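Local atomic coordinates of prenylcyclase (Actinoplanes teichomyceticus, PDB entry 6IJ1), a protein that probably acts on prenyl substrates, most likely closing an isoprenoid chain into one or more rings. Residues Ser40-Thr45 / Gly79-Ser84; Ala192-Asp197 / Arg292-Trp297; Ala222-Ala227 / Gln258-Phe263. One frame throughout, in Å; residues are numbered along the deposited sequence.

How the contacts relate
Contact 1 is buried and contact 2 partly so; both centre about 13 Å from the centre of a chain whose regular structure is nearly all helix, and they touch through indole rings, Trp43 CZ2 lying 4.0 Å from Trp195 CH2. Contact 3 centres about 20 Å out, on the opposite side from contact 1; it is nested within the chain loop closed by contact 2 without touching it. The three share no helix or loop. Contact 1 ties a helix start to a loop through a serine hydroxyl and backbone N-H groups that meet loop carbonyls; contact 2 joins a loop to a strand end by an arginine among carbonyls; contact 3 docks a turn on a helix with a more exposed salt bridge.

Contact 1 (Ser40-Thr45 / Gly79-Ser84)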
# COMPACT_ATOMS: atom_id res chain seq x y z
N SER A 40 5.17 13.06 0.44
CA SER A 40 5.15 12.33 -0.85
C SER A 40 4.04 12.94 -1.70
O SER A 40 3.02 13.29 -1.15
CB SER A 40 4.86 10.88 -0.62
OG SER A 40 4.39 10.27 -1.81
N ASP A 41 4.27 13.06 -3.01
CA ASP A 41 3.20 13.57 -3.90
C ASP A 41 2.67 12.44 -4.80
O ASP A 41 1.53 12.08 -4.65
CB ASP A 41 3.59 14.82 -4.69
CG ASP A 41 4.98 14.80 -5.29
OD1 ASP A 41 5.52 13.73 -5.52
OD2 ASP A 41 5.50 15.89 -5.53
N ASP A 42 3.51 11.91 -5.69
CA ASP A 42 3.04 10.90 -6.69
C ASP A 42 2.48 9.64 -6.03
O ASP A 42 1.39 9.22 -6.38
CB ASP A 42 4.12 10.63 -7.73
CG ASP A 42 4.45 11.87 -8.55
OD1 ASP A 42 3.70 12.83 -8.47
OD2 ASP A 42 5.43 11.83 -9.27
N TRP A 43 3.24 9.03 -5.12
CA TRP A 43 2.77 7.82 -4.45
C TRP A 43 1.43 8.07 -3.77
O TRP A 43 0.44 7.36 -4.01
CB TRP A 43 3.84 7.34 -3.47
CG TRP A 43 3.30 6.36 -2.46
CD1 TRP A 43 2.45 5.28 -2.68
CD2 TRP A 43 3.60 6.34 -1.05
NE1 TRP A 43 2.22 4.61 -1.49
CE2 TRP A 43 2.92 5.25 -0.49
CE3 TRP A 43 4.37 7.16 -0.22
CZ2 TRP A 43 2.98 4.94 0.89
CZ3 TRP A 43 4.46 6.84 1.14
CH2 TRP A 43 3.75 5.76 1.70
N ILE A 44 1.36 9.10 -2.91
CA ILE A 44 0.13 9.31 -2.15
C ILE A 44 -1.02 9.73 -3.04
O ILE A 44 -2.16 9.33 -2.81
CB ILE A 44 0.41 10.36 -1.03
CG1 ILE A 44 1.36 9.73 -0.01
CG2 ILE A 44 -0.86 10.85 -0.34
CD1 ILE A 44 0.76 8.49 0.76
N THR A 45 -0.76 10.58 -4.05
CA THR A 45 -1.83 10.95 -4.98
C THR A 45 -2.41 9.71 -5.66
O THR A 45 -3.62 9.59 -5.75
CB THR A 45 -1.25 11.93 -6.00
OG1 THR A 45 -0.92 13.17 -5.34
CG2 THR A 45 -2.26 12.24 -7.10
N GLY A 79 10.46 5.52 -17.04
CA GLY A 79 9.16 4.85 -17.00
C GLY A 79 8.49 4.91 -15.64
O GLY A 79 7.32 4.56 -15.54
N GLY A 80 9.17 5.41 -14.61
CA GLY A 80 8.72 5.29 -13.23
C GLY A 80 8.19 6.56 -12.60
O GLY A 80 8.27 7.68 -13.12
N TRP A 81 7.62 6.37 -11.39
CA TRP A 81 7.21 7.46 -10.50
C TRP A 81 7.87 7.24 -9.15
O TRP A 81 8.52 6.22 -8.94
CB TRP A 81 5.72 7.47 -10.34
CG TRP A 81 4.96 7.99 -11.55
CD1 TRP A 81 4.40 9.24 -11.70
CD2 TRP A 81 4.56 7.21 -12.70
NE1 TRP A 81 3.73 9.29 -12.94
CE2 TRP A 81 3.82 8.07 -13.53
CE3 TRP A 81 4.78 5.88 -13.10
CZ2 TRP A 81 3.24 7.62 -14.75
CZ3 TRP A 81 4.21 5.44 -14.34
CH2 TRP A 81 3.47 6.32 -15.11
N ASN A 82 7.71 8.23 -8.23
CA ASN A 82 8.51 8.24 -7.00
C ASN A 82 7.69 8.67 -5.79
O ASN A 82 6.53 9.03 -5.88
CB ASN A 82 9.77 9.13 -7.17
CG ASN A 82 9.43 10.51 -7.64
OD1 ASN A 82 8.42 11.12 -7.28
ND2 ASN A 82 10.31 11.03 -8.48
N TYR A 83 8.33 8.59 -4.61
CA TYR A 83 7.72 9.18 -3.41
C TYR A 83 7.50 10.66 -3.64
O TYR A 83 6.41 11.18 -3.38
CB TYR A 83 8.70 8.93 -2.21
CG TYR A 83 8.40 9.67 -0.87
CD1 TYR A 83 8.74 11.03 -0.69
CD2 TYR A 83 7.79 9.03 0.17
CE1 TYR A 83 8.46 11.70 0.50
CE2 TYR A 83 7.52 9.69 1.38
CZ TYR A 83 7.86 11.02 1.53
OH TYR A 83 7.57 11.65 2.72
N SER A 84 8.57 11.34 -4.05
CA SER A 84 8.55 12.74 -4.48
C SER A 84 9.88 12.93 -5.20
O SER A 84 10.69 12.01 -5.25
CB SER A 84 8.44 13.70 -3.29
OG SER A 84 9.71 13.75 -2.64
O HOH W 1 7.32 13.50 -7.86
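Trp81 meets Asp42 at the end of a sequence resembling the QW motif of triterpene cyclases (here Gln75, Gly79 and Trp81), in the loop between helices 58-71 and 91-104. The motif's Gln75 holds the carbonyl of Gly79. The Trp81 indole presents its edge, with CD1 3.7 Å from Asp42 OD2, and the carboxylate stands nearly perpendicular to the ring (78°). NE1 is taken by Leu71 O, at the end of helix 58-71, which anchors the indole beside the start of helix 42-52. Next, Asn82 offers its carbonyl O to Trp43 N in a weak, bent bond of 3.4 Å. Its OD1 lies 2.7 Å from a water that also sits beside Asp41 OD1, while ND2 goes to Glu89, so the amide suits this acidic edge. Tyr83 is the hub. Its carbonyl O takes Ser40 OG, in the carbonyl plane at 2.7 Å, and Asp41 N at 2.9 Å. With CG anti to the backbone N (chi1 169°), the phenol folds back over Ser40, whose CB stands 3.5 Å from the ring centroid in a CH-pi contact; a small serine fits against the face, and Gly38 and Leu36 hold OH. Finally, Ser84 CA closes to 3.4 Å from Asp41 OD1.

Contact 2 (Ala192-Asp197 / Arg292-Trp297); sequences AYWWID and RMVLPW
Val294 is a forked bump on the phenol face of Tyr193. Its CG2 sits toward the rim in a CH-pi contact, in the angle between the ring and Tyr193 O, 3.2 Å from that oxygen. CG1 lies 3.5 Å from Tyr193 CZ, by the hydroxyl; a beta-branched residue suits this place because its fork straddles the ring. Tyr193 turns its CD2 edge onto the Trp194 face, so the two rings make a corner. Met293, bent at chi2 and chi3, curls its CE to 4.1 Å from Trp194 CZ3, its sulfur making an oblique Met-aromatic contact. Met293 also centres an inverse gamma turn, which follows strand 291-292 and separates Val294 from Arg292, the long peg. Extended from CG to NE, the arginine grips two carbonyls: NE gives a straight bond (169°) to Tyr193 O at 2.9 Å, the oxygen in the guanidinium plane but NE above the carbonyl plane, and NH2 reaches Ala192 O at 2.8 Å. Its backbone N takes the next, Trp194 O. Trp195 O lies above one guanidinium face, and Ile196 CD1 rests 3.9 Å from Arg292 CD. Asp302 adds a salt bridge to NH2, and Glu298 O takes the phenol OH. An imidazole, probably from the crystallisation liquor, lies about 4 Å from the Tyr193 side chain and may mark a pocket. Shared between carbonyl dipoles and a carboxylate, the buried cation is probably well neutralised, giving polar anchoring beside an aromatic patch.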
# COMPACT_ATOMS: atom_id res chain seq x y z
N ALA A 192 6.09 -8.15 5.43
CA ALA A 192 6.26 -6.89 4.73
C ALA A 192 7.69 -6.42 4.98
O ALA A 192 8.26 -6.69 6.04
CB ALA A 192 5.31 -5.80 5.24
N TYR A 193 8.26 -5.70 4.01
CA TYR A 193 9.54 -5.06 4.23
C TYR A 193 9.37 -3.68 4.81
O TYR A 193 9.94 -3.38 5.88
CB TYR A 193 10.30 -4.99 2.89
CG TYR A 193 11.74 -4.50 3.00
CD1 TYR A 193 12.78 -5.35 3.47
CD2 TYR A 193 12.08 -3.18 2.61
CE1 TYR A 193 14.11 -4.87 3.49
CE2 TYR A 193 13.42 -2.73 2.63
CZ TYR A 193 14.40 -3.60 3.09
OH TYR A 193 15.69 -3.10 3.09
N TRP A 194 8.55 -2.84 4.18
CA TRP A 194 8.43 -1.44 4.57
C TRP A 194 7.39 -1.17 5.65
O TRP A 194 7.20 0.00 5.97
CB TRP A 194 8.10 -0.55 3.34
CG TRP A 194 9.14 -0.62 2.23
CD1 TRP A 194 9.01 -1.25 1.04
CD2 TRP A 194 10.42 0.02 2.22
NE1 TRP A 194 10.15 -1.05 0.27
CE2 TRP A 194 11.03 -0.28 0.99
CE3 TRP A 194 11.09 0.82 3.14
CZ2 TRP A 194 12.28 0.18 0.64
CZ3 TRP A 194 12.35 1.30 2.79
CH2 TRP A 194 12.94 0.96 1.56
N TRP A 195 6.65 -2.17 6.10
CA TRP A 195 5.50 -1.91 6.97
C TRP A 195 5.62 -2.72 8.24
O TRP A 195 6.03 -3.87 8.22
CB TRP A 195 4.16 -2.25 6.26
CG TRP A 195 4.03 -1.43 5.02
CD1 TRP A 195 4.42 -1.80 3.74
CD2 TRP A 195 3.46 -0.11 4.90
NE1 TRP A 195 4.15 -0.76 2.85
CE2 TRP A 195 3.54 0.27 3.53
CE3 TRP A 195 2.90 0.80 5.81
CZ2 TRP A 195 3.12 1.53 3.08
CZ3 TRP A 195 2.46 2.03 5.35
CH2 TRP A 195 2.56 2.40 4.01
N ILE A 196 5.23 -2.08 9.36
CA ILE A 196 5.19 -2.74 10.66
C ILE A 196 4.12 -3.84 10.70
O ILE A 196 4.31 -4.85 11.36
CB ILE A 196 4.91 -1.65 11.72
CG1 ILE A 196 6.16 -0.78 11.86
CG2 ILE A 196 4.47 -2.29 13.02
CD1 ILE A 196 7.33 -1.52 12.50
N ASP A 197 3.01 -3.63 10.03
CA ASP A 197 1.84 -4.49 10.13
C ASP A 197 1.84 -5.50 8.98
O ASP A 197 1.66 -5.08 7.84
CB ASP A 197 0.56 -3.66 10.09
CG ASP A 197 0.50 -2.63 11.22
OD1 ASP A 197 0.67 -3.01 12.41
OD2 ASP A 197 0.27 -1.44 10.92
N ARG A 292 8.05 1.51 8.14
CA ARG A 292 9.41 1.46 8.69
C ARG A 292 10.41 1.71 7.56
O ARG A 292 10.43 0.95 6.57
CB ARG A 292 9.67 0.16 9.42
CG ARG A 292 9.49 -1.11 8.62
CD ARG A 292 9.64 -2.35 9.51
NE ARG A 292 9.51 -3.58 8.74
CZ ARG A 292 9.38 -4.78 9.27
NH1 ARG A 292 9.43 -4.95 10.62
NH2 ARG A 292 9.20 -5.85 8.51
N MET A 293 11.18 2.78 7.70
CA MET A 293 12.20 3.10 6.70
C MET A 293 13.42 2.23 6.98
O MET A 293 14.38 2.61 7.68
CB MET A 293 12.54 4.60 6.74
CG MET A 293 11.53 5.51 6.10
SD MET A 293 11.29 5.08 4.36
CE MET A 293 12.97 5.21 3.79
N VAL A 294 13.37 1.00 6.45
CA VAL A 294 14.44 0.03 6.69
C VAL A 294 15.77 0.63 6.26
O VAL A 294 15.88 1.35 5.27
CB VAL A 294 14.16 -1.25 5.88
CG1 VAL A 294 15.17 -2.39 6.26
CG2 VAL A 294 12.75 -1.79 6.18
N LEU A 295 16.81 0.28 7.00
CA LEU A 295 18.10 0.81 6.62
C LEU A 295 18.52 0.17 5.30
O LEU A 295 18.25 -0.99 5.08
CB LEU A 295 19.15 0.53 7.70
CG LEU A 295 18.88 1.38 8.98
CD1 LEU A 295 19.59 0.71 10.14
CD2 LEU A 295 19.20 2.85 8.78
N PRO A 296 19.24 0.91 4.45
CA PRO A 296 19.52 0.44 3.08
C PRO A 296 20.24 -0.89 2.98
O PRO A 296 20.04 -1.63 2.00
CB PRO A 296 20.39 1.56 2.50
CG PRO A 296 19.84 2.79 3.20
CD PRO A 296 19.46 2.36 4.58
N TRP A 297 21.06 -1.24 3.97
CA TRP A 297 21.81 -2.47 3.95
C TRP A 297 21.13 -3.57 4.71
O TRP A 297 21.63 -4.69 4.77
CB TRP A 297 23.22 -2.18 4.56
CG TRP A 297 23.15 -1.49 5.94
CD1 TRP A 297 23.14 -2.10 7.16
CD2 TRP A 297 23.06 -0.10 6.19
NE1 TRP A 297 23.05 -1.14 8.19
CE2 TRP A 297 22.98 0.08 7.60
CE3 TRP A 297 22.98 1.02 5.38
CZ2 TRP A 297 22.87 1.35 8.19
CZ3 TRP A 297 22.87 2.29 5.98
CH2 TRP A 297 22.82 2.43 7.38

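Contact 3 (Ala222-Ala227 / Gln258-Phe263)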
# COMPACT_ATOMS: atom_id res chain seq x y z
N ALA A 222 -4.90 -17.24 4.27
CA ALA A 222 -4.69 -15.85 4.72
C ALA A 222 -5.96 -15.32 5.39
O ALA A 222 -5.84 -14.58 6.36
CB ALA A 222 -4.29 -14.99 3.55
N ALA A 223 -7.13 -15.65 4.85
CA ALA A 223 -8.38 -15.14 5.44
C ALA A 223 -8.51 -15.68 6.87
O ALA A 223 -8.96 -14.94 7.74
CB ALA A 223 -9.56 -15.55 4.60
N ARG A 224 -8.13 -16.93 7.07
CA ARG A 224 -8.21 -17.53 8.39
C ARG A 224 -7.22 -16.85 9.35
O ARG A 224 -7.57 -16.57 10.51
CB ARG A 224 -7.93 -19.03 8.33
CG ARG A 224 -9.20 -19.79 7.86
CD ARG A 224 -8.91 -20.96 6.92
NE ARG A 224 -10.18 -21.68 6.76
CZ ARG A 224 -11.08 -21.40 5.84
NH1 ARG A 224 -10.85 -20.39 4.96
NH2 ARG A 224 -12.27 -22.10 5.79
N TRP A 225 -6.00 -16.57 8.90
CA TRP A 225 -5.05 -15.84 9.74
C TRP A 225 -5.64 -14.48 10.13
O TRP A 225 -5.61 -14.08 11.32
CB TRP A 225 -3.74 -15.65 8.96
CG TRP A 225 -2.78 -14.74 9.67
CD1 TRP A 225 -1.89 -15.09 10.65
CD2 TRP A 225 -2.60 -13.34 9.43
NE1 TRP A 225 -1.17 -13.98 11.08
CE2 TRP A 225 -1.62 -12.90 10.35
CE3 TRP A 225 -3.21 -12.41 8.60
CZ2 TRP A 225 -1.21 -11.54 10.42
CZ3 TRP A 225 -2.78 -11.05 8.64
CH2 TRP A 225 -1.76 -10.66 9.52
N ALA A 226 -6.17 -13.76 9.16
CA ALA A 226 -6.68 -12.41 9.40
C ALA A 226 -7.87 -12.44 10.34
O ALA A 226 -8.00 -11.54 11.18
CB ALA A 226 -7.03 -11.72 8.08
N ALA A 227 -8.77 -13.43 10.20
CA ALA A 227 -9.94 -13.43 11.07
C ALA A 227 -9.53 -13.59 12.52
O ALA A 227 -10.17 -13.01 13.41
CB ALA A 227 -10.89 -14.57 10.64
N GLN A 258 -11.34 -12.12 1.41
CA GLN A 258 -10.91 -12.97 0.30
C GLN A 258 -10.97 -14.45 0.60
O GLN A 258 -10.49 -15.27 -0.20
CB GLN A 258 -9.51 -12.56 -0.20
CG GLN A 258 -9.50 -11.15 -0.86
CD GLN A 258 -10.46 -10.86 -2.02
OE1 GLN A 258 -10.73 -11.71 -2.81
NE2 GLN A 258 -10.95 -9.62 -2.09
N GLY A 259 -11.61 -14.83 1.71
CA GLY A 259 -12.01 -16.21 1.91
C GLY A 259 -13.14 -16.62 1.00
O GLY A 259 -13.67 -15.87 0.17
N GLU A 260 -13.53 -17.88 1.21
CA GLU A 260 -14.63 -18.47 0.47
C GLU A 260 -15.97 -17.81 0.82
O GLU A 260 -16.07 -17.03 1.77
CB GLU A 260 -14.66 -19.99 0.73
CG GLU A 260 -15.14 -20.36 2.17
CD GLU A 260 -14.01 -20.54 3.17
OE1 GLU A 260 -12.91 -19.92 3.05
OE2 GLU A 260 -14.19 -21.36 4.11
N PRO A 261 -17.03 -18.04 0.07
CA PRO A 261 -18.32 -17.42 0.37
C PRO A 261 -18.75 -17.65 1.81
O PRO A 261 -18.72 -18.78 2.34
CB PRO A 261 -19.29 -18.11 -0.60
CG PRO A 261 -18.35 -18.45 -1.79
CD PRO A 261 -17.03 -18.76 -1.24
N GLY A 262 -19.15 -16.55 2.44
CA GLY A 262 -19.57 -16.60 3.83
C GLY A 262 -18.48 -16.63 4.87
O GLY A 262 -18.77 -16.42 6.08
N PHE A 263 -17.21 -16.86 4.49
CA PHE A 263 -16.18 -16.94 5.52
C PHE A 263 -15.97 -15.59 6.21
O PHE A 263 -15.91 -14.54 5.55
CB PHE A 263 -14.83 -17.40 4.94
CG PHE A 263 -13.80 -17.46 5.97
CD1 PHE A 263 -13.67 -18.59 6.76
CD2 PHE A 263 -13.03 -16.33 6.28
CE1 PHE A 263 -12.82 -18.68 7.82
CE2 PHE A 263 -12.12 -16.38 7.32
CZ PHE A 263 -12.01 -17.53 8.14
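Arg224 and Glu260 face one another end-on, with guanidinium and carboxylate nearly coplanar, 7° between their planes. Arg224 NH1 reaches Glu260 OE1 at 2.8 Å and NH2 reaches OE2 at 2.7 Å, both bonds almost straight and both using the syn lone pairs. This is the classic two-pronged salt bridge; NH1 is additionally held by Ala220 O one helical turn back. Bent at chi2, the arginine chain carries its CG to 3.6 Å from Phe263 CZ and swings the guanidinium over one face of that ring, their planes tilted 25° apart. The flat guanidinium thus does both jobs, its face on the phenyl ring and its N-H edge on Glu260, which suits arginine at an exposed edge. Nearer the helix, Phe263 CE2 lies 3.8 Å from Ala223 CB and 4.0 Å from Ala227 CB. These short side chains, one turn apart on helix 216-229, make a shallow seat for the ring, and Val256 also touches it. Beside them Gly259 N lies 3.6 Å from Ala223 CB; glycine suits this spot because a CB would point at the helix, crowding Ala223 CB and running into Phe263 CD2. Glu260 to Phe263 form a type II beta turn with Gly262 third, at positive phi, a helix-to-helix connection consistent with a helical cyclase fold.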